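Local coordinates for lipopolysaccharide biosynthesis protein wbpB (Thermus thermophilus, PDB 3O9Z), which is a dehydrogenase, probably NAD-dependent, involved in the biosynthesis of 2,3-diacetamido-2,3-dideoxy-d-mannuronic acid, a lipopolysaccharide sugar, at residues 131-136 with 192-197; 247-252 with 256-261. One frame throughout, in Å; residues are numbered along the deposited sequence.

In the fold
From the N terminus the chain builds the Rossmann-fold half of the protein, a mostly parallel sheet whose strand 126-128 runs out into the turn 131-136. Contact 1 brings that turn against the end of helix 186-196, closing a long loop that takes in helix 136-146 and strand 152-160. Contact 2 opens only after contact 1 has closed; it closes the tight turn of the hairpin 245-251/254-257, at one edge of the six-stranded sheet. The contacts are in series, neither nested nor crossed, yet they touch: Leu132 packs on Phe258, and Leu195 on Ile249. Contact 1 thus joins the cofactor-side turn to a helix packed on the sheet whose edge contact 2 forms. Gln131 holds NAD and Arg247 holds 2-oxoglutarate.

Contact 1. Residues 131-136 with 192-197; sequences QLRVHP and LAWLFG. With NAD (nicotinamide-adenine-dinucleotide), chain E.
Arg133 lies along the indole of Trp194, the two side chains running in opposite senses and overlapping along their length. The aliphatic part supplies the CH-pi contact: Arg133 CD stands 4.0 Å from the centroid of the five-membered ring of Trp194, nearly on its normal, while CG rides over the middle of the indole. An extended chain from CG to NE carries the guanidinium onward over the Trp194 CB, with NH1 3.4 Å from Trp194 CD1 and the two planes 25° apart. Trp194 has CG anti to its own N (chi1 180°), which sets the indole against the 3-10 turn, with Arg133 CA over a face of its six-membered ring. Lys142 adds a cation-pi contact with the indole.

Among the polar bonds, Arg133 NE forms a salt bridge with Asp190, one turn earlier on the helix of Trp194. At a separate site, Gln131 pairs with the NAD carboxamide in two nearly straight bonds: OE1 accepts from N7N at 2.9 Å, and NE2 donates to O7N at 3.0 Å. This complementary amide pair probably fixes the rotation of the carboxamide, and the stack of Arg133, two residues along the chain, ties the turn to helix 186-196.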
# COMPACT_ATOMS: atom_id res chain seq x y z
N GLN A 131 -0.70 -30.29 -1.76
CA GLN A 131 -1.53 -31.11 -2.63
C GLN A 131 -0.81 -32.25 -3.31
O GLN A 131 -1.48 -33.13 -3.82
CB GLN A 131 -2.26 -30.23 -3.66
CG GLN A 131 -1.42 -29.72 -4.80
CD GLN A 131 -1.00 -28.26 -4.69
OE1 GLN A 131 -0.94 -27.55 -5.71
NE2 GLN A 131 -0.78 -27.78 -3.48
N LEU A 132 0.52 -32.23 -3.37
CA LEU A 132 1.17 -33.41 -3.96
C LEU A 132 0.88 -34.69 -3.17
O LEU A 132 0.88 -35.79 -3.73
CB LEU A 132 2.68 -33.18 -4.12
CG LEU A 132 3.09 -32.12 -5.14
CD1 LEU A 132 4.61 -32.15 -5.30
CD2 LEU A 132 2.40 -32.39 -6.44
N ARG A 133 0.60 -34.55 -1.87
CA ARG A 133 0.31 -35.75 -1.07
C ARG A 133 -1.06 -36.35 -1.37
O ARG A 133 -1.37 -37.46 -0.89
CB ARG A 133 0.43 -35.46 0.43
CG ARG A 133 1.81 -35.03 0.84
CD ARG A 133 1.91 -34.99 2.35
NE ARG A 133 3.19 -34.54 2.86
CZ ARG A 133 3.69 -34.95 4.01
NH1 ARG A 133 3.03 -35.83 4.76
NH2 ARG A 133 4.85 -34.46 4.44
N VAL A 134 -1.89 -35.65 -2.14
CA VAL A 134 -3.14 -36.24 -2.62
C VAL A 134 -3.15 -36.45 -4.14
O VAL A 134 -4.17 -36.80 -4.74
CB VAL A 134 -4.38 -35.44 -2.11
CG1 VAL A 134 -4.34 -35.38 -0.59
CG2 VAL A 134 -4.40 -34.01 -2.70
N HIS A 135 -2.02 -36.21 -4.79
CA HIS A 135 -1.97 -36.45 -6.22
C HIS A 135 -2.02 -37.93 -6.53
O HIS A 135 -1.19 -38.67 -6.02
CB HIS A 135 -0.67 -35.86 -6.78
CG HIS A 135 -0.65 -35.77 -8.27
ND1 HIS A 135 -0.70 -36.88 -9.09
CD2 HIS A 135 -0.61 -34.70 -9.10
CE1 HIS A 135 -0.67 -36.50 -10.36
NE2 HIS A 135 -0.62 -35.18 -10.39
N PRO A 136 -3.00 -38.39 -7.31
CA PRO A 136 -3.16 -39.83 -7.49
C PRO A 136 -1.92 -40.56 -8.03
O PRO A 136 -1.69 -41.71 -7.65
CB PRO A 136 -4.31 -39.94 -8.50
CG PRO A 136 -5.11 -38.70 -8.24
CD PRO A 136 -4.09 -37.63 -7.97
N LEU A 192 9.52 -35.46 -1.28
CA LEU A 192 10.65 -36.36 -1.02
C LEU A 192 10.71 -36.79 0.44
O LEU A 192 11.04 -37.96 0.69
CB LEU A 192 11.96 -35.68 -1.38
CG LEU A 192 12.10 -35.41 -2.89
CD1 LEU A 192 13.28 -34.45 -3.14
CD2 LEU A 192 12.22 -36.69 -3.77
N ALA A 193 10.39 -35.92 1.39
CA ALA A 193 10.37 -36.29 2.80
C ALA A 193 9.26 -37.31 3.04
O ALA A 193 9.44 -38.28 3.81
CB ALA A 193 10.20 -35.03 3.70
N TRP A 194 8.10 -37.07 2.46
CA TRP A 194 6.97 -38.00 2.57
C TRP A 194 7.30 -39.40 2.03
O TRP A 194 6.99 -40.41 2.68
CB TRP A 194 5.79 -37.38 1.80
CG TRP A 194 4.51 -38.14 1.76
CD1 TRP A 194 3.75 -38.54 2.82
CD2 TRP A 194 3.76 -38.44 0.57
NE1 TRP A 194 2.59 -39.12 2.35
CE2 TRP A 194 2.55 -39.03 0.98
CE3 TRP A 194 3.97 -38.21 -0.79
CZ2 TRP A 194 1.59 -39.48 0.07
CZ3 TRP A 194 3.01 -38.64 -1.70
CH2 TRP A 194 1.83 -39.27 -1.26
N LEU A 195 7.96 -39.47 0.87
CA LEU A 195 8.32 -40.76 0.29
C LEU A 195 9.53 -41.40 0.97
O LEU A 195 9.53 -42.63 1.14
CB LEU A 195 8.64 -40.59 -1.19
CG LEU A 195 7.50 -40.08 -2.08
CD1 LEU A 195 8.04 -39.84 -3.49
CD2 LEU A 195 6.35 -41.11 -2.10
N PHE A 196 10.51 -40.61 1.35
CA PHE A 196 11.85 -41.13 1.63
C PHE A 196 12.43 -40.76 2.98
O PHE A 196 13.55 -41.14 3.32
CB PHE A 196 12.84 -40.73 0.54
CG PHE A 196 12.44 -41.14 -0.85
CD1 PHE A 196 12.24 -42.48 -1.16
CD2 PHE A 196 12.28 -40.19 -1.85
CE1 PHE A 196 11.91 -42.86 -2.46
CE2 PHE A 196 11.95 -40.54 -3.13
CZ PHE A 196 11.75 -41.89 -3.45
N GLY A 197 11.69 -40.00 3.79
CA GLY A 197 12.19 -39.65 5.11
C GLY A 197 13.13 -38.49 5.29
O GLY A 197 13.15 -37.56 4.48
PA NAD E . -0.59 -13.30 -4.23
O1A NAD E . -1.36 -13.46 -5.49
O2A NAD E . 0.56 -12.29 -4.09
O5B NAD E . -1.75 -12.99 -3.20
C5B NAD E . -1.31 -12.70 -1.90
C4B NAD E . -2.46 -11.99 -1.15
O4B NAD E . -2.15 -11.83 0.26
C3B NAD E . -2.59 -10.54 -1.71
O3B NAD E . -3.93 -10.27 -2.17
C2B NAD E . -2.15 -9.64 -0.54
O2B NAD E . -2.79 -8.36 -0.49
C1B NAD E . -2.64 -10.54 0.63
N9A NAD E . -1.99 -10.13 1.90
C8A NAD E . -0.87 -9.42 2.22
N7A NAD E . -0.76 -9.28 3.54
C5A NAD E . -1.88 -9.83 4.11
C6A NAD E . -2.38 -9.97 5.46
N6A NAD E . -1.68 -9.44 6.51
N1A NAD E . -3.53 -10.63 5.52
C2A NAD E . -4.28 -11.16 4.57
N3A NAD E . -3.85 -11.02 3.29
C4A NAD E . -2.67 -10.40 3.10
O3 NAD E . -0.00 -14.73 -3.82
PN NAD E . -0.55 -16.18 -4.02
O1N NAD E . 0.14 -16.80 -5.23
O2N NAD E . -2.05 -16.19 -3.95
O5D NAD E . 0.13 -16.98 -2.81
C5D NAD E . -0.61 -16.94 -1.62
C4D NAD E . -0.11 -18.11 -0.77
O4D NAD E . -0.56 -19.30 -1.45
C3D NAD E . 1.41 -18.22 -0.59
O3D NAD E . 1.62 -18.85 0.72
C2D NAD E . 1.77 -19.26 -1.67
O2D NAD E . 2.92 -20.01 -1.33
C1D NAD E . 0.54 -20.17 -1.79
N1N NAD E . 0.40 -20.77 -3.12
C2N NAD E . 0.18 -22.06 -3.22
C3N NAD E . 0.01 -22.74 -4.41
C7N NAD E . -0.15 -24.20 -4.32
O7N NAD E . -0.58 -24.76 -3.28
N7N NAD E . 0.05 -24.84 -5.46
C4N NAD E . 0.05 -21.98 -5.58
C5N NAD E . 0.20 -20.60 -5.44
C6N NAD E . 0.36 -19.98 -4.20

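Contact 2. Residues 247-252 with 256-261; sequences RSIAVD and VEFSEG. With AKG (2-oxoglutaric acid), chain F.
Arg247 N donates to Glu257 OE1 at 2.9 Å in an almost straight bond from above the carboxylate plane, a position that the bend at chi2 (-71°) gives the oxygen. Ser259 OG also donates to Glu257 OE1, on the syn side, and Ser259 N reaches OE2. Arg247 NH1 donates to Ser259 OG at 2.9 Å, a bent bond of 136°. With an alanine in place of Glu257, Arg247 N would probably lose this acceptor and Ser259 be freer to turn, slackening a second-shell support of the ligand-binding arginine. Arg247 grips the distal carboxylate of 2-oxoglutarate through NE, 2.9 Å from AKG O4, and NH2, 3.0 Å from AKG O3; a second NH2 bond, to O4, is weak.

The backbones form an antiparallel beta hairpin on the edge of the six-stranded sheet: Ile249 and Val256 are its hydrogen-bonded pair, Ser248 and Glu257 the non-hydrogen-bonded one. Beyond strand 254-257, Phe258 N still bonds to Arg247 O. The Phe258 ring has that oxygen off-centre over one face, and a CH-pi contact puts Arg247 CB over the face, 3.9 Å from the ring centroid. Ile249 CG2 packs 4.0 Å from Val256 CB, their side chains running alongside each other; helix 186-196 meets Ile249 through Leu192.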
# COMPACT_ATOMS: atom_id res chain seq x y z
N ARG A 247 7.35 -31.21 -14.20
CA ARG A 247 7.46 -31.63 -12.81
C ARG A 247 7.57 -33.13 -12.77
O ARG A 247 6.59 -33.84 -13.02
CB ARG A 247 6.27 -31.15 -11.96
CG ARG A 247 6.03 -29.64 -11.95
CD ARG A 247 4.77 -29.37 -11.11
NE ARG A 247 4.29 -27.99 -11.17
CZ ARG A 247 3.34 -27.56 -11.99
NH1 ARG A 247 2.85 -28.38 -12.92
NH2 ARG A 247 2.90 -26.30 -11.90
N SER A 248 8.79 -33.60 -12.52
CA SER A 248 9.14 -35.00 -12.79
C SER A 248 9.88 -35.59 -11.60
O SER A 248 10.81 -34.98 -11.05
CB SER A 248 10.06 -35.08 -14.02
OG SER A 248 10.75 -36.31 -14.06
N ILE A 249 9.46 -36.78 -11.17
CA ILE A 249 10.25 -37.60 -10.24
C ILE A 249 10.62 -38.89 -10.95
O ILE A 249 9.74 -39.66 -11.41
CB ILE A 249 9.58 -37.79 -8.87
CG1 ILE A 249 10.51 -38.60 -7.95
CG2 ILE A 249 8.21 -38.46 -8.99
CD1 ILE A 249 10.06 -38.59 -6.49
N ALA A 250 11.92 -39.15 -11.07
CA ALA A 250 12.39 -40.38 -11.74
C ALA A 250 13.08 -41.27 -10.72
O ALA A 250 14.07 -40.87 -10.11
CB ALA A 250 13.34 -40.05 -12.90
N VAL A 251 12.51 -42.45 -10.47
CA VAL A 251 12.99 -43.30 -9.39
C VAL A 251 13.57 -44.57 -10.03
O VAL A 251 12.88 -45.30 -10.74
CB VAL A 251 11.86 -43.72 -8.44
CG1 VAL A 251 12.38 -44.67 -7.37
CG2 VAL A 251 11.19 -42.48 -7.82
N ASP A 252 14.86 -44.78 -9.80
CA ASP A 252 15.58 -45.91 -10.38
C ASP A 252 15.31 -45.97 -11.90
O ASP A 252 15.07 -47.06 -12.43
CB ASP A 252 15.11 -47.21 -9.72
CG ASP A 252 15.69 -47.44 -8.33
OD1 ASP A 252 16.41 -46.56 -7.79
OD2 ASP A 252 15.44 -48.54 -7.78
N VAL A 256 7.85 -40.41 -13.41
CA VAL A 256 6.48 -39.93 -13.13
C VAL A 256 6.42 -38.41 -13.32
O VAL A 256 7.06 -37.68 -12.56
CB VAL A 256 6.02 -40.35 -11.73
CG1 VAL A 256 4.64 -39.77 -11.35
CG2 VAL A 256 5.96 -41.89 -11.61
N GLU A 257 5.69 -37.94 -14.34
CA GLU A 257 5.50 -36.50 -14.54
C GLU A 257 4.14 -36.17 -13.95
O GLU A 257 3.15 -36.78 -14.35
CB GLU A 257 5.59 -36.07 -16.02
CG GLU A 257 6.00 -34.59 -16.27
CD GLU A 257 4.94 -33.55 -15.90
OE1 GLU A 257 5.28 -32.33 -15.86
OE2 GLU A 257 3.77 -33.95 -15.67
N PHE A 258 4.09 -35.24 -12.99
CA PHE A 258 2.87 -35.04 -12.18
C PHE A 258 2.22 -33.67 -12.30
O PHE A 258 1.56 -33.21 -11.38
CB PHE A 258 3.12 -35.37 -10.70
CG PHE A 258 4.33 -34.70 -10.11
CD1 PHE A 258 5.57 -35.32 -10.17
CD2 PHE A 258 4.21 -33.47 -9.47
CE1 PHE A 258 6.69 -34.74 -9.56
CE2 PHE A 258 5.32 -32.87 -8.87
CZ PHE A 258 6.56 -33.52 -8.92
N SER A 259 2.38 -33.02 -13.45
CA SER A 259 1.75 -31.72 -13.66
C SER A 259 0.23 -31.79 -13.88
O SER A 259 -0.50 -30.86 -13.52
CB SER A 259 2.40 -31.05 -14.86
OG SER A 259 3.72 -30.61 -14.53
N GLU A 260 -0.23 -32.91 -14.42
CA GLU A 260 -1.63 -32.97 -14.78
C GLU A 260 -2.45 -33.06 -13.51
O GLU A 260 -2.18 -33.89 -12.64
CB GLU A 260 -1.86 -34.16 -15.70
CG GLU A 260 -1.37 -33.87 -17.12
CD GLU A 260 -1.34 -35.10 -18.01
OE1 GLU A 260 -1.68 -34.95 -19.20
OE2 GLU A 260 -0.98 -36.20 -17.52
N GLY A 261 -3.43 -32.17 -13.38
CA GLY A 261 -4.21 -32.08 -12.15
C GLY A 261 -3.55 -31.37 -10.98
O GLY A 261 -4.15 -31.27 -9.91
C1 AKG F . 3.42 -21.31 -6.01
O1 AKG F . 3.48 -20.65 -7.08
O2 AKG F . 3.53 -20.77 -4.91
C2 AKG F . 3.11 -22.72 -5.99
O5 AKG F . 3.07 -23.30 -4.90
C3 AKG F . 2.88 -23.48 -7.27
C4 AKG F . 4.21 -24.12 -7.68
C5 AKG F . 4.17 -24.76 -9.05
O3 AKG F . 3.68 -24.14 -10.01
O4 AKG F . 4.64 -25.90 -9.19